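Local coordinates for LPXTG cell wall surface protein (Streptococcus gordonii, PDB 4IGB) that probably serves as a cell-wall-anchored surface adhesin, this piece being its N-terminal region with the N1 domain and the adhesin-like N2 domain, at residues B[79-84]-B[126-131]; B[89-94]-B[108-113]. All blocks are in the same frame, centred on the assembly; numbering follows the deposited sequence.

Overall arrangement
From the N terminus, the chain leaves strand 68-75 and passes through the loop 79-84, the first half of contact 1. It then enters the long strand 84-100, whose residues 89-94 form one side of contact 2. A tight turn sends it back along strand 103-118, and residues 108-113 close contact 2 as the inner, hairpin loop. Helix 122-129 follows after a short connection, and its last turn reaches back to residues 79-84, closing the larger loop of contact 1 around the whole hairpin. The two sites do not touch, their centres lying about 26 Å apart. Contact 2 holds the hairpin together within an eight-stranded antiparallel sheet, whereas contact 1 joins the loop entering that hairpin to the helix leaving it.

Contact 1. Residues B[79-84]-B[126-131]; sequences SKKQDQ and SEMNSA
The peptide group between Lys80 and Lys81 presents one face to Met128, whose terminal methyl sits over it: Met128 CE is 3.3 Å from Lys80 O and 3.8 Å from Lys80 C. A second flat group, the amide of Asn129, is met obliquely near its outer end by the tail of Lys81, with Lys81 CE 4.0 Å from Asn129 CG. Methionine suits its place because its unbranched thioether can fold: bends at chi2 (-68°) and chi3 (-82°) bring the methyl onto the peptide, while Met166, Tyr118 and Phe170 pack against the same side chain and bury it.

Lys81 runs past Met128 in the opposite direction and crosses Asn129 at about a right angle. A late bend, chi4 50°, brings the ammonium back beside the helix, where Lys81 NZ is 4.0 Å from Met128 CB; it makes a weak hydrogen bond to Lys78 O. A long, flexible side chain suits this partly exposed place.

The helix ends here. Ser130 is the first residue to leave helical geometry, and its OG donates to Glu127 O at 3.0 Å, a short-range grip available to a serine hydroxyl. Lys78 NZ bonds both Met128 O and Ser130 O, a placement that probably also suits the negative end of the helix dipole. From the face of the peptide opposite the methyl, Gln82 N gives Lys80 O a weak bond (2.8 Å), closing the inverse gamma turn centred on Lys81. The methyl thus packs on that turn, docked against the C-terminal turn of a short helix at the surface of the N1 domain.

Contact 2. Residues B[89-94]-B[108-113]; sequences PLSLKF and YLNFNK
Lys93 lies alongside Tyr108, both side chains pointing the same way from a non-hydrogen-bonded residue pair of two antiparallel strands. Starting at the backbone, Lys93 CB lies near Tyr108 CE1. CG comes closer to the same ring carbon, Lys93 CG to Tyr108 CE1 being 3.6 Å. Lys93 CD is 3.7 Å from both Tyr108 CE1 and Tyr108 OH, the chain meeting the ring obliquely. Lys93 CE then reaches the phenol oxygen, 3.4 Å from Tyr108 OH, and NZ ends beside that oxygen while making a long, weak ion pair with Asp106. The lysine keeps pace with the ring because CG stands anti to the backbone N (chi1 -179°) and the rest is extended; its four methylenes pack against the aromatic ring while the charge stays at the partly exposed surface.

On the same face Ser91 CB lies 3.0 Å from Asn110 OD1. The other end of that amide is engaged along its own strand, Asn110 ND2 donating to Asn112 OD1, and Asn112 in turn bonds Thr177 and Asp175. Compact polar side chains suit this partly exposed face.

Between the strands, Leu92 and Leu109 exchange paired backbone bonds, Leu92 N to Leu109 O at 2.8 Å and Leu109 N to Leu92 O at 3.0 Å. A third backbone bond runs from Phe111 N to Leu90 O at 2.8 Å, and this carbonyl oxygen also lies at the edge of the Phe111 ring, in its plane.

Leu90, Leu92, Leu109 and Phe111 form the buried face, where apolar side chains suit closure by a second sheet. They pack on Phe139 of strand 135-142, from the six-stranded sheet, and Phe111 also meets Phe138 edge-to-face. Strand 38-43 flanks residues 89-94 and strand 170-182 flanks residues 108-113, so the hairpin lies within the eight-stranded sheet.

Contact 1. Residues B[79-84]-B[126-131]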
loop_
_atom_site.group_PDB
_atom_site.type_symbol
_atom_site.label_atom_id
_atom_site.label_comp_id
_atom_site.label_asym_id
_atom_site.label_seq_id
_atom_site.Cartn_x
_atom_site.Cartn_y
_atom_site.Cartn_z
ATOM N N SER B 79 -37.455 -5.520 -11.605
ATOM C CA SER B 79 -38.520 -4.764 -12.251
ATOM C C SER B 79 -38.038 -3.395 -12.684
ATOM O O SER B 79 -38.759 -2.666 -13.362
ATOM C CB SER B 79 -39.719 -4.597 -11.316
ATOM O OG SER B 79 -39.488 -3.565 -10.368
ATOM N N LYS B 80 -36.824 -3.036 -12.275
ATOM C CA LYS B 80 -36.307 -1.702 -12.558
ATOM C C LYS B 80 -35.147 -1.736 -13.536
ATOM O O LYS B 80 -33.976 -1.898 -13.155
ATOM C CB LYS B 80 -35.907 -0.987 -11.270
ATOM C CG LYS B 80 -37.079 -0.582 -10.407
ATOM C CD LYS B 80 -36.606 0.076 -9.128
ATOM C CE LYS B 80 -37.791 0.488 -8.255
ATOM N NZ LYS B 80 -37.341 1.214 -7.035
ATOM N N LYS B 81 -35.479 -1.579 -14.811
ATOM C CA LYS B 81 -34.468 -1.633 -15.849
ATOM C C LYS B 81 -33.783 -0.278 -15.941
ATOM O O LYS B 81 -34.016 0.511 -16.855
ATOM C CB LYS B 81 -35.077 -2.101 -17.174
ATOM C CG LYS B 81 -35.537 -3.562 -17.103
ATOM C CD LYS B 81 -36.662 -3.873 -18.076
ATOM C CE LYS B 81 -37.180 -5.287 -17.854
ATOM N NZ LYS B 81 -37.484 -5.546 -16.409
ATOM N N GLN B 82 -32.935 -0.019 -14.955
ATOM C CA GLN B 82 -32.254 1.252 -14.850
ATOM C C GLN B 82 -31.118 1.123 -13.850
ATOM O O GLN B 82 -30.955 0.083 -13.212
ATOM C CB GLN B 82 -33.231 2.334 -14.395
ATOM C CG GLN B 82 -33.841 2.078 -13.030
ATOM C CD GLN B 82 -35.010 2.997 -12.745
ATOM O OE1 GLN B 82 -35.667 3.484 -13.668
ATOM N NE2 GLN B 82 -35.275 3.244 -11.467
ATOM N N ASP B 83 -30.325 2.178 -13.724
ATOM C CA ASP B 83 -29.200 2.150 -12.807
ATOM C C ASP B 83 -29.685 1.871 -11.398
ATOM O O ASP B 83 -30.758 2.317 -10.998
ATOM C CB ASP B 83 -28.432 3.467 -12.860
ATOM C CG ASP B 83 -27.768 3.689 -14.202
ATOM O OD1 ASP B 83 -27.832 2.774 -15.053
ATOM O OD2 ASP B 83 -27.174 4.769 -14.408
ATOM N N GLN B 84 -28.908 1.100 -10.652
ATOM C CA GLN B 84 -29.239 0.834 -9.261
ATOM C C GLN B 84 -28.016 1.043 -8.372
ATOM O O GLN B 84 -26.943 0.520 -8.647
ATOM C CB GLN B 84 -29.843 -0.563 -9.097
ATOM C CG GLN B 84 -31.136 -0.730 -9.885
ATOM C CD GLN B 84 -31.746 -2.110 -9.772
ATOM O OE1 GLN B 84 -32.368 -2.598 -10.716
ATOM N NE2 GLN B 84 -31.593 -2.737 -8.617
ATOM N N SER B 126 -33.144 -9.471 -21.143
ATOM C CA SER B 126 -33.369 -10.896 -21.024
ATOM C C SER B 126 -33.066 -11.369 -19.598
ATOM O O SER B 126 -33.883 -12.050 -18.979
ATOM C CB SER B 126 -32.494 -11.626 -22.042
ATOM O OG SER B 126 -32.680 -13.022 -21.981
ATOM N N GLU B 127 -31.895 -10.997 -19.080
ATOM C CA GLU B 127 -31.504 -11.354 -17.714
ATOM C C GLU B 127 -32.498 -10.809 -16.689
ATOM O O GLU B 127 -32.923 -11.517 -15.783
ATOM C CB GLU B 127 -30.096 -10.835 -17.399
ATOM C CG GLU B 127 -29.010 -11.431 -18.263
ATOM C CD GLU B 127 -28.762 -12.908 -17.964
ATOM O OE1 GLU B 127 -29.487 -13.758 -18.513
ATOM O OE2 GLU B 127 -27.847 -13.222 -17.177
ATOM N N MET B 128 -32.877 -9.547 -16.839
ATOM C CA MET B 128 -33.813 -8.930 -15.904
ATOM C C MET B 128 -35.143 -9.667 -15.870
ATOM O O MET B 128 -35.740 -9.844 -14.804
ATOM C CB MET B 128 -34.029 -7.455 -16.248
ATOM C CG MET B 128 -32.805 -6.593 -15.971
ATOM S SD MET B 128 -32.428 -6.444 -14.214
ATOM C CE MET B 128 -33.564 -5.141 -13.744
ATOM N N ASN B 129 -35.605 -10.094 -17.041
ATOM C CA ASN B 129 -36.881 -10.801 -17.137
ATOM C C ASN B 129 -36.799 -12.300 -16.838
ATOM O O ASN B 129 -37.821 -12.934 -16.558
ATOM C CB ASN B 129 -37.516 -10.581 -18.508
ATOM C CG ASN B 129 -37.944 -9.154 -18.715
ATOM O OD1 ASN B 129 -37.905 -8.637 -19.829
ATOM N ND2 ASN B 129 -38.348 -8.500 -17.636
ATOM N N SER B 130 -35.592 -12.861 -16.898
ATOM C CA SER B 130 -35.411 -14.298 -16.679
ATOM C C SER B 130 -36.050 -14.751 -15.370
ATOM O O SER B 130 -36.374 -13.940 -14.503
ATOM C CB SER B 130 -33.923 -14.658 -16.660
ATOM O OG SER B 130 -33.374 -14.419 -15.373
ATOM N N ALA B 131 -36.231 -16.055 -15.219
ATOM C CA ALA B 131 -36.781 -16.582 -13.981
ATOM C C ALA B 131 -35.678 -16.830 -12.957
ATOM O O ALA B 131 -35.879 -16.650 -11.761
ATOM C CB ALA B 131 -37.566 -17.860 -14.248
#

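Contact 2. Residues B[89-94]-B[108-113]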
loop_
_atom_site.group_PDB
_atom_site.type_symbol
_atom_site.label_atom_id
_atom_site.label_comp_id
_atom_site.label_asym_id
_atom_site.label_seq_id
_atom_site.Cartn_x
_atom_site.Cartn_y
_atom_site.Cartn_z
ATOM N N PRO B 89 -22.375 -1.328 0.776
ATOM C CA PRO B 89 -22.939 -2.685 0.814
ATOM C C PRO B 89 -22.109 -3.657 1.642
ATOM O O PRO B 89 -22.611 -4.686 2.105
ATOM C CB PRO B 89 -22.930 -3.112 -0.662
ATOM C CG PRO B 89 -21.882 -2.219 -1.321
ATOM C CD PRO B 89 -21.933 -0.928 -0.574
ATOM N N LEU B 90 -20.840 -3.335 1.828
ATOM C CA LEU B 90 -19.902 -4.318 2.338
ATOM C C LEU B 90 -18.684 -3.661 2.952
ATOM O O LEU B 90 -18.012 -2.841 2.317
ATOM C CB LEU B 90 -19.454 -5.256 1.211
ATOM C CG LEU B 90 -18.568 -6.420 1.659
ATOM C CD1 LEU B 90 -19.330 -7.297 2.646
ATOM C CD2 LEU B 90 -18.092 -7.255 0.468
ATOM N N SER B 91 -18.397 -4.053 4.185
ATOM C CA SER B 91 -17.206 -3.627 4.905
ATOM C C SER B 91 -16.452 -4.855 5.432
ATOM O O SER B 91 -17.036 -5.704 6.119
ATOM C CB SER B 91 -17.604 -2.711 6.070
ATOM O OG SER B 91 -16.508 -2.520 6.940
ATOM N N LEU B 92 -15.162 -4.954 5.116
ATOM C CA LEU B 92 -14.391 -6.145 5.459
ATOM C C LEU B 92 -13.178 -5.849 6.312
ATOM O O LEU B 92 -12.603 -4.777 6.246
ATOM C CB LEU B 92 -13.885 -6.837 4.183
ATOM C CG LEU B 92 -14.980 -7.235 3.196
ATOM C CD1 LEU B 92 -14.352 -7.679 1.892
ATOM C CD2 LEU B 92 -15.841 -8.339 3.801
ATOM N N LYS B 93 -12.741 -6.853 7.050
ATOM C CA LYS B 93 -11.457 -6.790 7.704
ATOM C C LYS B 93 -10.645 -8.037 7.345
ATOM O O LYS B 93 -11.177 -9.148 7.353
ATOM C CB LYS B 93 -11.640 -6.688 9.220
ATOM C CG LYS B 93 -10.347 -6.582 9.980
ATOM C CD LYS B 93 -10.582 -6.623 11.474
ATOM C CE LYS B 93 -9.247 -6.679 12.231
ATOM N NZ LYS B 93 -9.464 -6.455 13.693
ATOM N N PHE B 94 -9.373 -7.843 6.999
ATOM C CA PHE B 94 -8.434 -8.949 6.918
ATOM C C PHE B 94 -7.511 -8.841 8.111
ATOM O O PHE B 94 -6.767 -7.883 8.227
ATOM C CB PHE B 94 -7.633 -8.916 5.613
ATOM C CG PHE B 94 -8.474 -9.058 4.381
ATOM C CD1 PHE B 94 -8.605 -10.285 3.751
ATOM C CD2 PHE B 94 -9.125 -7.957 3.841
ATOM C CE1 PHE B 94 -9.393 -10.420 2.606
ATOM C CE2 PHE B 94 -9.924 -8.080 2.702
ATOM C CZ PHE B 94 -10.048 -9.317 2.081
ATOM N N TYR B 108 -8.331 -3.213 6.115
ATOM C CA TYR B 108 -9.758 -2.950 6.066
ATOM C C TYR B 108 -10.099 -2.616 4.629
ATOM O O TYR B 108 -9.382 -1.866 3.976
ATOM C CB TYR B 108 -10.125 -1.808 7.019
ATOM C CG TYR B 108 -9.850 -2.181 8.452
ATOM C CD1 TYR B 108 -10.860 -2.686 9.260
ATOM C CD2 TYR B 108 -8.572 -2.087 8.979
ATOM C CE1 TYR B 108 -10.619 -3.052 10.564
ATOM C CE2 TYR B 108 -8.316 -2.453 10.300
ATOM C CZ TYR B 108 -9.345 -2.941 11.076
ATOM O OH TYR B 108 -9.114 -3.318 12.369
ATOM N N LEU B 109 -11.179 -3.201 4.132
ATOM C CA LEU B 109 -11.615 -2.957 2.771
ATOM C C LEU B 109 -13.094 -2.590 2.813
ATOM O O LEU B 109 -13.952 -3.431 3.072
ATOM C CB LEU B 109 -11.389 -4.197 1.897
ATOM C CG LEU B 109 -11.495 -3.969 0.392
ATOM C CD1 LEU B 109 -10.396 -3.034 -0.036
ATOM C CD2 LEU B 109 -11.414 -5.295 -0.376
ATOM N N ASN B 110 -13.380 -1.318 2.581
ATOM C CA ASN B 110 -14.751 -0.845 2.615
ATOM C C ASN B 110 -15.270 -0.470 1.231
ATOM O O ASN B 110 -14.666 0.343 0.513
ATOM C CB ASN B 110 -14.896 0.326 3.596
ATOM C CG ASN B 110 -16.349 0.607 3.934
ATOM O OD1 ASN B 110 -17.002 -0.191 4.605
ATOM N ND2 ASN B 110 -16.875 1.715 3.437
ATOM N N PHE B 111 -16.372 -1.099 0.842
ATOM C CA PHE B 111 -17.093 -0.686 -0.347
ATOM C C PHE B 111 -17.995 0.461 0.047
ATOM O O PHE B 111 -19.017 0.268 0.697
ATOM C CB PHE B 111 -17.884 -1.846 -0.965
ATOM C CG PHE B 111 -17.020 -2.837 -1.673
ATOM C CD1 PHE B 111 -16.279 -3.769 -0.955
ATOM C CD2 PHE B 111 -16.902 -2.809 -3.059
ATOM C CE1 PHE B 111 -15.453 -4.674 -1.603
ATOM C CE2 PHE B 111 -16.064 -3.716 -3.719
ATOM C CZ PHE B 111 -15.350 -4.649 -2.982
ATOM N N ASN B 112 -17.597 1.670 -0.332
ATOM C CA ASN B 112 -18.362 2.860 0.015
ATOM C C ASN B 112 -19.619 2.907 -0.815
ATOM O O ASN B 112 -20.667 3.338 -0.348
ATOM C CB ASN B 112 -17.520 4.098 -0.248
ATOM C CG ASN B 112 -16.185 4.037 0.472
ATOM O OD1 ASN B 112 -16.135 3.855 1.696
ATOM N ND2 ASN B 112 -15.094 4.147 -0.286
ATOM N N LYS B 113 -19.499 2.451 -2.057
ATOM C CA LYS B 113 -20.623 2.456 -2.967
ATOM C C LYS B 113 -20.314 1.559 -4.154
ATOM O O LYS B 113 -19.188 1.532 -4.666
ATOM C CB LYS B 113 -20.933 3.880 -3.461
ATOM C CG LYS B 113 -22.105 3.948 -4.427
ATOM C CD LYS B 113 -22.347 5.364 -4.954
ATOM C CE LYS B 113 -22.949 6.251 -3.867
ATOM N NZ LYS B 113 -22.986 7.695 -4.283
#